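Local atomic coordinates of putative hydrolase (Burkholderia cenocepacia, PDB entry 4X00), a protein that probably acts as a hydrolase of the alpha/beta hydrolase fold, perhaps an aryl esterase. Residues Ser35-Ile40 against Arg271-Phe276; Leu48-Gln53 against Val107-Ser112; Glu219-Leu224 against Val277-Ser282. One frame throughout, in Å; residues are numbered along the deposited sequence.

Interaction 1: Ser35-Ile40 against Arg271-Phe276; sequences SPIIFI and RDLSDF. With EDO (1,2-ethanediol), chain H; EDO (1,2-ethanediol), chain J.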
loop_
_atom_site.group_PDB
_atom_site.type_symbol
_atom_site.label_atom_id
_atom_site.label_comp_id
_atom_site.label_asym_id
_atom_site.label_seq_id
_atom_site.Cartn_x
_atom_site.Cartn_y
_atom_site.Cartn_z
ATOM N N SER A 35 5.453 11.021 16.297
ATOM C CA SER A 35 5.406 9.579 16.097
ATOM C C SER A 35 5.291 9.283 14.593
ATOM O O SER A 35 4.430 9.853 13.930
ATOM C CB SER A 35 4.213 8.978 16.848
ATOM O OG SER A 35 4.185 9.388 18.219
ATOM N N PRO A 36 6.166 8.421 14.045
ATOM C CA PRO A 36 6.127 8.224 12.584
ATOM C C PRO A 36 5.047 7.267 12.097
ATOM O O PRO A 36 4.740 6.233 12.704
ATOM C CB PRO A 36 7.511 7.644 12.256
ATOM C CG PRO A 36 8.093 7.196 13.568
ATOM C CD PRO A 36 7.412 7.939 14.670
ATOM N N ILE A 37 4.522 7.603 10.928
ATOM C CA ILE A 37 3.629 6.745 10.168
ATOM C C ILE A 37 4.194 6.662 8.762
ATOM O O ILE A 37 4.482 7.710 8.158
ATOM C CB ILE A 37 2.185 7.292 10.102
ATOM C CG1 ILE A 37 1.640 7.562 11.518
ATOM C CG2 ILE A 37 1.298 6.329 9.295
ATOM C CD1 ILE A 37 0.301 8.299 11.516
ATOM N N ILE A 38 4.425 5.449 8.269
ATOM C CA ILE A 38 4.916 5.245 6.904
ATOM C C ILE A 38 3.798 4.660 6.059
ATOM O O ILE A 38 3.257 3.589 6.393
ATOM C CB ILE A 38 6.136 4.317 6.893
ATOM C CG1 ILE A 38 7.301 4.941 7.682
ATOM C CG2 ILE A 38 6.547 4.013 5.472
ATOM C CD1 ILE A 38 8.458 3.962 7.965
ATOM N N PHE A 39 3.436 5.413 5.007
ATOM C CA PHE A 39 2.372 5.047 4.083
ATOM C C PHE A 39 2.951 4.358 2.856
ATOM O O PHE A 39 3.904 4.868 2.258
ATOM C CB PHE A 39 1.603 6.274 3.625
ATOM C CG PHE A 39 0.899 6.995 4.739
ATOM C CD1 PHE A 39 1.565 7.958 5.473
ATOM C CD2 PHE A 39 -0.444 6.734 5.022
ATOM C CE1 PHE A 39 0.907 8.653 6.495
ATOM C CE2 PHE A 39 -1.114 7.410 6.045
ATOM C CZ PHE A 39 -0.436 8.374 6.770
ATOM N N ILE A 40 2.368 3.220 2.486
ATOM C CA ILE A 40 2.850 2.374 1.393
ATOM C C ILE A 40 1.716 2.200 0.419
ATOM O O ILE A 40 0.697 1.600 0.772
ATOM C CB ILE A 40 3.297 0.999 1.912
ATOM C CG1 ILE A 40 4.260 1.164 3.091
ATOM C CG2 ILE A 40 3.961 0.195 0.782
ATOM C CD1 ILE A 40 4.332 -0.080 3.964
ATOM N N ARG A 271 -9.672 9.463 11.133
ATOM C CA ARG A 271 -10.073 9.198 12.514
ATOM C C ARG A 271 -9.623 7.793 12.949
ATOM O O ARG A 271 -8.976 7.625 13.990
ATOM C CB ARG A 271 -11.601 9.335 12.629
ATOM C CG ARG A 271 -12.087 9.218 14.076
ATOM C CD ARG A 271 -13.596 8.892 14.121
ATOM N NE ARG A 271 -13.825 7.510 13.723
ATOM C CZ ARG A 271 -14.838 7.075 12.962
ATOM N NH1 ARG A 271 -15.779 7.914 12.531
ATOM N NH2 ARG A 271 -14.913 5.793 12.623
ATOM N N ASP A 272 -9.948 6.778 12.140
ATOM C CA ASP A 272 -9.533 5.416 12.472
ATOM C C ASP A 272 -8.016 5.286 12.556
ATOM O O ASP A 272 -7.498 4.591 13.438
ATOM C CB ASP A 272 -10.086 4.443 11.430
ATOM C CG ASP A 272 -11.565 4.155 11.595
ATOM O OD1 ASP A 272 -12.160 4.424 12.679
ATOM O OD2 ASP A 272 -12.141 3.618 10.634
ATOM N N LEU A 273 -7.298 5.939 11.648
ATOM C CA LEU A 273 -5.840 5.835 11.637
ATOM C C LEU A 273 -5.252 6.486 12.875
ATOM O O LEU A 273 -4.417 5.880 13.579
ATOM C CB LEU A 273 -5.270 6.473 10.366
ATOM C CG LEU A 273 -3.740 6.533 10.331
ATOM C CD1 LEU A 273 -3.108 5.112 10.468
ATOM C CD2 LEU A 273 -3.269 7.206 9.039
ATOM N N SER A 274 -5.702 7.697 13.198
ATOM C CA SER A 274 -5.131 8.362 14.374
ATOM C C SER A 274 -5.448 7.567 15.648
ATOM O O SER A 274 -4.576 7.392 16.505
ATOM C CB SER A 274 -5.645 9.803 14.482
ATOM O OG SER A 274 -5.051 10.451 15.600
ATOM N N ASP A 275 -6.675 7.045 15.735
ATOM C CA ASP A 275 -7.052 6.241 16.895
ATOM C C ASP A 275 -6.191 4.984 16.991
ATOM O O ASP A 275 -5.778 4.605 18.075
ATOM C CB ASP A 275 -8.538 5.860 16.833
ATOM C CG ASP A 275 -9.453 7.050 17.056
ATOM O OD1 ASP A 275 -8.947 8.133 17.425
ATOM O OD2 ASP A 275 -10.674 6.894 16.872
ATOM N N PHE A 276 -5.905 4.340 15.857
ATOM C CA PHE A 276 -5.094 3.149 15.869
ATOM C C PHE A 276 -3.669 3.472 16.349
ATOM O O PHE A 276 -3.088 2.750 17.192
ATOM C CB PHE A 276 -5.034 2.532 14.471
ATOM C CG PHE A 276 -4.092 1.363 14.389
ATOM C CD1 PHE A 276 -4.515 0.110 14.809
ATOM C CD2 PHE A 276 -2.778 1.503 13.949
ATOM C CE1 PHE A 276 -3.681 -0.998 14.788
ATOM C CE2 PHE A 276 -1.912 0.389 13.903
ATOM C CZ PHE A 276 -2.368 -0.861 14.319
HETATM C C1 EDO H . -16.035 1.217 11.604
HETATM O O1 EDO H . -17.148 2.114 11.827
HETATM C C2 EDO H . -14.686 1.929 11.660
HETATM O O2 EDO H . -14.716 3.190 10.984
HETATM C C1 EDO J . -8.403 7.921 20.950
HETATM O O1 EDO J . -8.410 8.899 19.905
HETATM C C2 EDO J . -9.695 7.107 20.941
HETATM O O2 EDO J . -10.793 7.896 21.428
#

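Interaction 2: Leu48-Gln53 against Val107-Ser112; sequences LNWSKQ and VLVGWS. With EDO (1,2-ethanediol), chain F.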
loop_
_atom_site.group_PDB
_atom_site.type_symbol
_atom_site.label_atom_id
_atom_site.label_comp_id
_atom_site.label_asym_id
_atom_site.label_seq_id
_atom_site.Cartn_x
_atom_site.Cartn_y
_atom_site.Cartn_z
ATOM N N LEU A 48 1.112 10.264 -4.238
ATOM C CA LEU A 48 -0.070 11.118 -4.429
ATOM C C LEU A 48 -1.341 10.504 -3.899
ATOM O O LEU A 48 -2.288 11.247 -3.593
ATOM C CB LEU A 48 -0.278 11.448 -5.924
ATOM C CG LEU A 48 0.877 12.249 -6.525
ATOM C CD1 LEU A 48 0.570 12.560 -7.995
ATOM C CD2 LEU A 48 1.244 13.527 -5.747
ATOM N N ASN A 49 -1.391 9.177 -3.770
ATOM C CA ASN A 49 -2.597 8.558 -3.217
ATOM C C ASN A 49 -2.950 9.030 -1.821
ATOM O O ASN A 49 -4.103 8.949 -1.445
ATOM C CB ASN A 49 -2.451 7.046 -3.182
ATOM C CG ASN A 49 -2.484 6.437 -4.538
ATOM O OD1 ASN A 49 -1.522 5.782 -4.939
ATOM N ND2 ASN A 49 -3.583 6.596 -5.243
ATOM N N TRP A 50 -1.949 9.503 -1.071
ATOM C CA TRP A 50 -2.127 9.780 0.357
ATOM C C TRP A 50 -2.403 11.243 0.667
ATOM O O TRP A 50 -2.362 11.646 1.823
ATOM C CB TRP A 50 -0.893 9.308 1.121
ATOM C CG TRP A 50 -0.622 7.850 0.984
ATOM C CD1 TRP A 50 0.452 7.261 0.346
ATOM C CD2 TRP A 50 -1.442 6.780 1.461
ATOM N NE1 TRP A 50 0.346 5.897 0.421
ATOM C CE2 TRP A 50 -0.789 5.570 1.130
ATOM C CE3 TRP A 50 -2.637 6.727 2.207
ATOM C CZ2 TRP A 50 -1.300 4.311 1.505
ATOM C CZ3 TRP A 50 -3.145 5.479 2.567
ATOM C CH2 TRP A 50 -2.487 4.294 2.212
ATOM N N SER A 51 -2.758 12.034 -0.335
ATOM C CA SER A 51 -2.926 13.476 -0.150
ATOM C C SER A 51 -3.940 13.858 0.939
ATOM O O SER A 51 -3.743 14.831 1.668
ATOM C CB SER A 51 -3.336 14.144 -1.457
ATOM O OG SER A 51 -4.641 13.759 -1.811
ATOM N N LYS A 52 -5.036 13.109 1.058
ATOM C CA LYS A 52 -6.046 13.493 2.047
ATOM C C LYS A 52 -5.619 13.166 3.468
ATOM O O LYS A 52 -6.204 13.682 4.437
ATOM C CB LYS A 52 -7.385 12.829 1.740
ATOM C CG LYS A 52 -7.944 13.252 0.390
ATOM C CD LYS A 52 -9.353 12.799 0.244
ATOM C CE LYS A 52 -9.860 13.037 -1.163
ATOM N NZ LYS A 52 -11.223 12.484 -1.276
ATOM N N GLN A 53 -4.625 12.301 3.613
ATOM C CA GLN A 53 -4.021 12.048 4.932
ATOM C C GLN A 53 -2.987 13.143 5.216
ATOM O O GLN A 53 -2.993 13.754 6.297
ATOM C CB GLN A 53 -3.374 10.658 4.998
ATOM C CG GLN A 53 -4.394 9.513 5.046
ATOM C CD GLN A 53 -5.313 9.452 3.836
ATOM O OE1 GLN A 53 -4.835 9.233 2.712
ATOM N NE2 GLN A 53 -6.633 9.615 4.041
ATOM N N VAL A 107 4.345 3.237 12.679
ATOM C CA VAL A 107 3.181 2.465 12.262
ATOM C C VAL A 107 3.215 2.405 10.732
ATOM O O VAL A 107 3.402 3.434 10.088
ATOM C CB VAL A 107 1.882 3.108 12.767
ATOM C CG1 VAL A 107 0.656 2.466 12.092
ATOM C CG2 VAL A 107 1.806 2.991 14.304
ATOM N N LEU A 108 3.027 1.214 10.178
ATOM C CA LEU A 108 2.959 1.023 8.723
ATOM C C LEU A 108 1.522 1.061 8.249
ATOM O O LEU A 108 0.640 0.490 8.905
ATOM C CB LEU A 108 3.570 -0.320 8.333
ATOM C CG LEU A 108 4.973 -0.576 8.895
ATOM C CD1 LEU A 108 5.470 -1.930 8.410
ATOM C CD2 LEU A 108 5.921 0.585 8.487
ATOM N N VAL A 109 1.267 1.734 7.129
ATOM C CA VAL A 109 -0.087 1.777 6.550
ATOM C C VAL A 109 0.085 1.328 5.110
ATOM O O VAL A 109 0.709 2.031 4.321
ATOM C CB VAL A 109 -0.698 3.180 6.600
ATOM C CG1 VAL A 109 -2.098 3.199 5.963
ATOM C CG2 VAL A 109 -0.746 3.655 8.051
ATOM N N GLY A 110 -0.466 0.178 4.763
ATOM C CA GLY A 110 -0.236 -0.392 3.433
ATOM C C GLY A 110 -1.523 -0.593 2.660
ATOM O O GLY A 110 -2.411 -1.297 3.127
ATOM N N TRP A 111 -1.623 0.024 1.487
ATOM C CA TRP A 111 -2.796 -0.087 0.620
ATOM C C TRP A 111 -2.573 -1.158 -0.434
ATOM O O TRP A 111 -1.644 -1.033 -1.238
ATOM C CB TRP A 111 -3.071 1.254 -0.060
ATOM C CG TRP A 111 -4.178 1.214 -1.059
ATOM C CD1 TRP A 111 -5.350 0.528 -0.942
ATOM C CD2 TRP A 111 -4.223 1.894 -2.335
ATOM N NE1 TRP A 111 -6.129 0.742 -2.065
ATOM C CE2 TRP A 111 -5.457 1.573 -2.927
ATOM C CE3 TRP A 111 -3.352 2.768 -3.010
ATOM C CZ2 TRP A 111 -5.854 2.090 -4.156
ATOM C CZ3 TRP A 111 -3.739 3.257 -4.248
ATOM C CH2 TRP A 111 -4.970 2.906 -4.813
ATOM N N SER A 112 -3.409 -2.204 -0.420
ATOM C CA SER A 112 -3.497 -3.184 -1.510
ATOM C C SER A 112 -2.130 -3.883 -1.686
ATOM O O SER A 112 -1.727 -4.635 -0.784
ATOM C CB SER A 112 -4.012 -2.501 -2.776
ATOM O OG SER A 112 -4.349 -3.467 -3.756
HETATM C C1 EDO F . -5.377 12.051 -4.593
HETATM O O1 EDO F . -6.177 13.045 -3.941
HETATM C C2 EDO F . -4.491 12.736 -5.626
HETATM O O2 EDO F . -3.434 13.447 -4.963
#

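Interaction 3: Glu219-Leu224 against Val277-Ser282; sequences EVPLLL and VRMALS. With EDO (1,2-ethanediol), chain J.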
loop_
_atom_site.group_PDB
_atom_site.type_symbol
_atom_site.label_atom_id
_atom_site.label_comp_id
_atom_site.label_asym_id
_atom_site.label_seq_id
_atom_site.Cartn_x
_atom_site.Cartn_y
_atom_site.Cartn_z
ATOM N N GLU A 219 3.160 -9.683 16.657
ATOM C CA GLU A 219 2.613 -9.365 17.988
ATOM C C GLU A 219 2.114 -7.942 18.080
ATOM O O GLU A 219 1.283 -7.607 18.934
ATOM C CB GLU A 219 3.662 -9.574 19.084
ATOM C CG GLU A 219 3.851 -11.002 19.450
ATOM C CD GLU A 219 2.604 -11.577 20.055
ATOM O OE1 GLU A 219 2.147 -11.040 21.101
ATOM O OE2 GLU A 219 2.081 -12.558 19.495
ATOM N N VAL A 220 2.641 -7.063 17.246
ATOM C CA VAL A 220 2.154 -5.682 17.271
ATOM C C VAL A 220 0.713 -5.661 16.819
ATOM O O VAL A 220 0.247 -6.575 16.129
ATOM C CB VAL A 220 2.985 -4.724 16.382
ATOM C CG1 VAL A 220 4.417 -4.659 16.913
ATOM C CG2 VAL A 220 2.938 -5.160 14.917
ATOM N N PRO A 221 -0.011 -4.601 17.184
ATOM C CA PRO A 221 -1.390 -4.543 16.715
ATOM C C PRO A 221 -1.491 -4.446 15.191
ATOM O O PRO A 221 -0.703 -3.753 14.522
ATOM C CB PRO A 221 -1.936 -3.268 17.375
ATOM C CG PRO A 221 -1.019 -2.978 18.521
ATOM C CD PRO A 221 0.336 -3.472 18.062
ATOM N N LEU A 222 -2.495 -5.133 14.672
ATOM C CA LEU A 222 -2.809 -5.136 13.260
ATOM C C LEU A 222 -4.279 -4.769 13.074
ATOM O O LEU A 222 -5.171 -5.356 13.713
ATOM C CB LEU A 222 -2.544 -6.505 12.640
ATOM C CG LEU A 222 -1.106 -7.000 12.686
ATOM C CD1 LEU A 222 -1.042 -8.427 12.172
ATOM C CD2 LEU A 222 -0.210 -6.083 11.864
ATOM N N LEU A 223 -4.521 -3.839 12.161
ATOM C CA LEU A 223 -5.878 -3.410 11.833
ATOM C C LEU A 223 -6.086 -3.570 10.322
ATOM O O LEU A 223 -5.267 -3.111 9.533
ATOM C CB LEU A 223 -6.090 -1.955 12.253
ATOM C CG LEU A 223 -7.416 -1.301 11.835
ATOM C CD1 LEU A 223 -8.607 -2.007 12.487
ATOM C CD2 LEU A 223 -7.382 0.163 12.230
ATOM N N LEU A 224 -7.162 -4.234 9.939
ATOM C CA LEU A 224 -7.506 -4.415 8.538
ATOM C C LEU A 224 -8.730 -3.568 8.253
ATOM O O LEU A 224 -9.794 -3.800 8.831
ATOM C CB LEU A 224 -7.776 -5.876 8.234
ATOM C CG LEU A 224 -6.558 -6.634 7.695
ATOM C CD1 LEU A 224 -5.340 -6.610 8.662
ATOM C CD2 LEU A 224 -6.995 -8.067 7.330
ATOM N N VAL A 277 -3.098 4.561 15.837
ATOM C CA VAL A 277 -1.746 4.917 16.222
ATOM C C VAL A 277 -1.691 5.233 17.709
ATOM O O VAL A 277 -0.806 4.757 18.417
ATOM C CB VAL A 277 -1.210 6.116 15.375
ATOM C CG1 VAL A 277 0.144 6.583 15.907
ATOM C CG2 VAL A 277 -1.141 5.711 13.876
ATOM N N ARG A 278 -2.647 6.014 18.196
ATOM C CA ARG A 278 -2.711 6.335 19.630
ATOM C C ARG A 278 -2.769 5.075 20.488
ATOM O O ARG A 278 -2.100 4.974 21.526
ATOM C CB ARG A 278 -3.919 7.220 19.897
ATOM C CG ARG A 278 -3.705 8.634 19.347
ATOM C CD ARG A 278 -4.986 9.383 19.243
ATOM N NE ARG A 278 -4.743 10.810 19.130
ATOM C CZ ARG A 278 -5.691 11.736 19.239
ATOM N NH1 ARG A 278 -6.950 11.376 19.463
ATOM N NH2 ARG A 278 -5.369 13.014 19.148
ATOM N N MET A 279 -3.595 4.128 20.075
ATOM C CA MET A 279 -3.723 2.865 20.791
ATOM C C MET A 279 -2.397 2.072 20.750
ATOM O O MET A 279 -1.924 1.546 21.774
ATOM C CB MET A 279 -4.881 2.061 20.186
ATOM C CG MET A 279 -5.074 0.666 20.743
ATOM S SD MET A 279 -3.994 -0.607 20.018
ATOM C CE MET A 279 -4.468 -0.500 18.291
ATOM N N ALA A 280 -1.782 2.001 19.576
ATOM C CA ALA A 280 -0.590 1.177 19.411
ATOM C C ALA A 280 0.555 1.713 20.251
ATOM O O ALA A 280 1.383 0.953 20.755
ATOM C CB ALA A 280 -0.202 1.130 17.952
ATOM N N LEU A 281 0.568 3.026 20.430
ATOM C CA LEU A 281 1.653 3.673 21.173
ATOM C C LEU A 281 1.423 3.738 22.692
ATOM O O LEU A 281 2.278 4.217 23.435
ATOM C CB LEU A 281 1.887 5.081 20.604
ATOM C CG LEU A 281 2.344 5.055 19.129
ATOM C CD1 LEU A 281 2.476 6.482 18.616
ATOM C CD2 LEU A 281 3.668 4.309 18.968
ATOM N N SER A 282 0.291 3.205 23.155
ATOM C CA SER A 282 0.007 3.240 24.587
ATOM C C SER A 282 -0.376 1.848 25.098
ATOM O O SER A 282 -0.938 1.713 26.184
ATOM C CB SER A 282 -1.073 4.282 24.889
ATOM O OG SER A 282 -2.235 4.041 24.135
HETATM C C1 EDO J . -8.403 7.921 20.950
HETATM O O1 EDO J . -8.410 8.899 19.905
HETATM C C2 EDO J . -9.695 7.107 20.941
HETATM O O2 EDO J . -10.793 7.896 21.428
#

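Interaction 1: Ser35-Ile40 against Arg271-Phe276
L273 reaches from the helix toward the strand and meets F39 and I37 with one methyl, CD2. That methyl lies 3.7 Å from CE2 of the F39 ring and almost as near to CZ, so it touches the far corner of the ring at an oblique slant. The same CD2 comes within 4.5 Å of CD1 of I37, a looser contact at the end of the isoleucine's longer branch. With CG anti to the backbone N (chi1 174°), the L273 side chain stretches away from its helix; leucine suits the place because it is apolar and long enough to reach the sheet. I37 and F39 are alternate residues of strand 36-40. I37 points its CB at the helix, whereas F39 sets off across it and only the far end of its ring comes near. I37 also lays CG2 over one face of the F39 ring, 3.6 Å above its plane and offset toward the rim. This is the layered packing of the alpha/beta hydrolase fold, in which the C-terminal helix 266-280 covers one side of the central sheet; V109 of the adjoining strand touches all three side chains. The helix is amphipathic here: one residue before L273, OD2 of D272 is hydrogen-bonded to the hydroxyl of Y254, while D272 OD1 makes a salt bridge with R271, whose NH2 lies 3.1 Å from it, above the carboxylate plane.

Interaction 2: Leu48-Gln53 against Val107-Ser112
W50 pushes the six-membered end of its indole against the strand, where CH2 lies 3.8 Å from CB of W111 and 3.9 Å from CG1 of V109. Both carbons meet the ring obliquely, and V109 and W111, two residues apart, present them from the same side of strand 107-111. The breadth of an indole suits this place, since one rigid group spans both strand positions. Its CG stands beside the backbone N (chi1 -60°), and the ring extends from there to the strand although the CB itself starts off in another direction. N49, one residue earlier, makes a different kind of contact. Its whole amide lies across the CZ3 corner of W111, with OD1 3.4 Å from CZ3, at the edge of that indole and near its plane; amide and ring planes stand 71° apart. The polar need of OD1 is met by the backbone N of S46, so the amide is held as it borders the tryptophan. W111 in turn gives its NE1 hydrogen to the carbonyl oxygen of H259, and F262 packs edge-to-face with its ring. Beyond W111 comes S112, whose backbone is turned to a positive phi of 61° just before a helix. Such a strained strand-turn-helix passage, with G110 and S112 in a GxSxG pattern, is consistent with the nucleophile elbow of the alpha/beta hydrolases, with S112 the probable nucleophile.

Interaction 3: Glu219-Leu224 against Val277-Ser282
The pyrrolidine ring of P221 carries the 219-224 side of the contact, just before strand 222-227, and offers its CB and CG to two residues of the helix. CB lies 3.9 Å from CE of M279, and CG of P221 is 4.1 Å from the sulfur SD of M279, so the thioether and the proline ring lie alongside, pointing opposite ways. M279 gets there by leaving the helix with CG swung away from the backbone N (chi1 175°) and then bending at both of the next two torsions, a shape that a flexible, unbranched chain takes easily. A280 needs no such reach: its CB is 4.2 Å from CG of P221, and so small a residue allows the backbones to approach to 6.4 Å between CA of P221 and CA of A280. A little further on, OG of S282 donates to the carbonyl oxygen of R278 over 2.8 Å. The guanidinium of R278 in turn takes a 1,2-ethanediol at its edge, in the plane of the group, through NH1. F276 continues the same packing inward onto P221 and L223. The contact thus lies at the outer margin of the alpha/beta hydrolase core, where the end of C-terminal helix 266-280 packs against the residue leading into strand 222-227.

Interactions 1 and 3 share helix 266-280, and their centres lie about 9 Å apart. The centre of interaction 2 is about 9 Å from that of interaction 1 and 16 Å from that of interaction 3. Interactions 1 and 2 meet directly, since strands 36-40 and 107-111 are parallel neighbours and the rings of F39 and W50 pack together. Along the chain, interaction 2 is nested within the loop closed by interaction 1 and closes before interaction 3 opens, whereas interactions 1 and 3 cross. The last helix thus packs on strand 36-40 and on the residue leading into strand 222-227, on the same sheet that carries the probable nucleophile elbow at the end of strand 107-111.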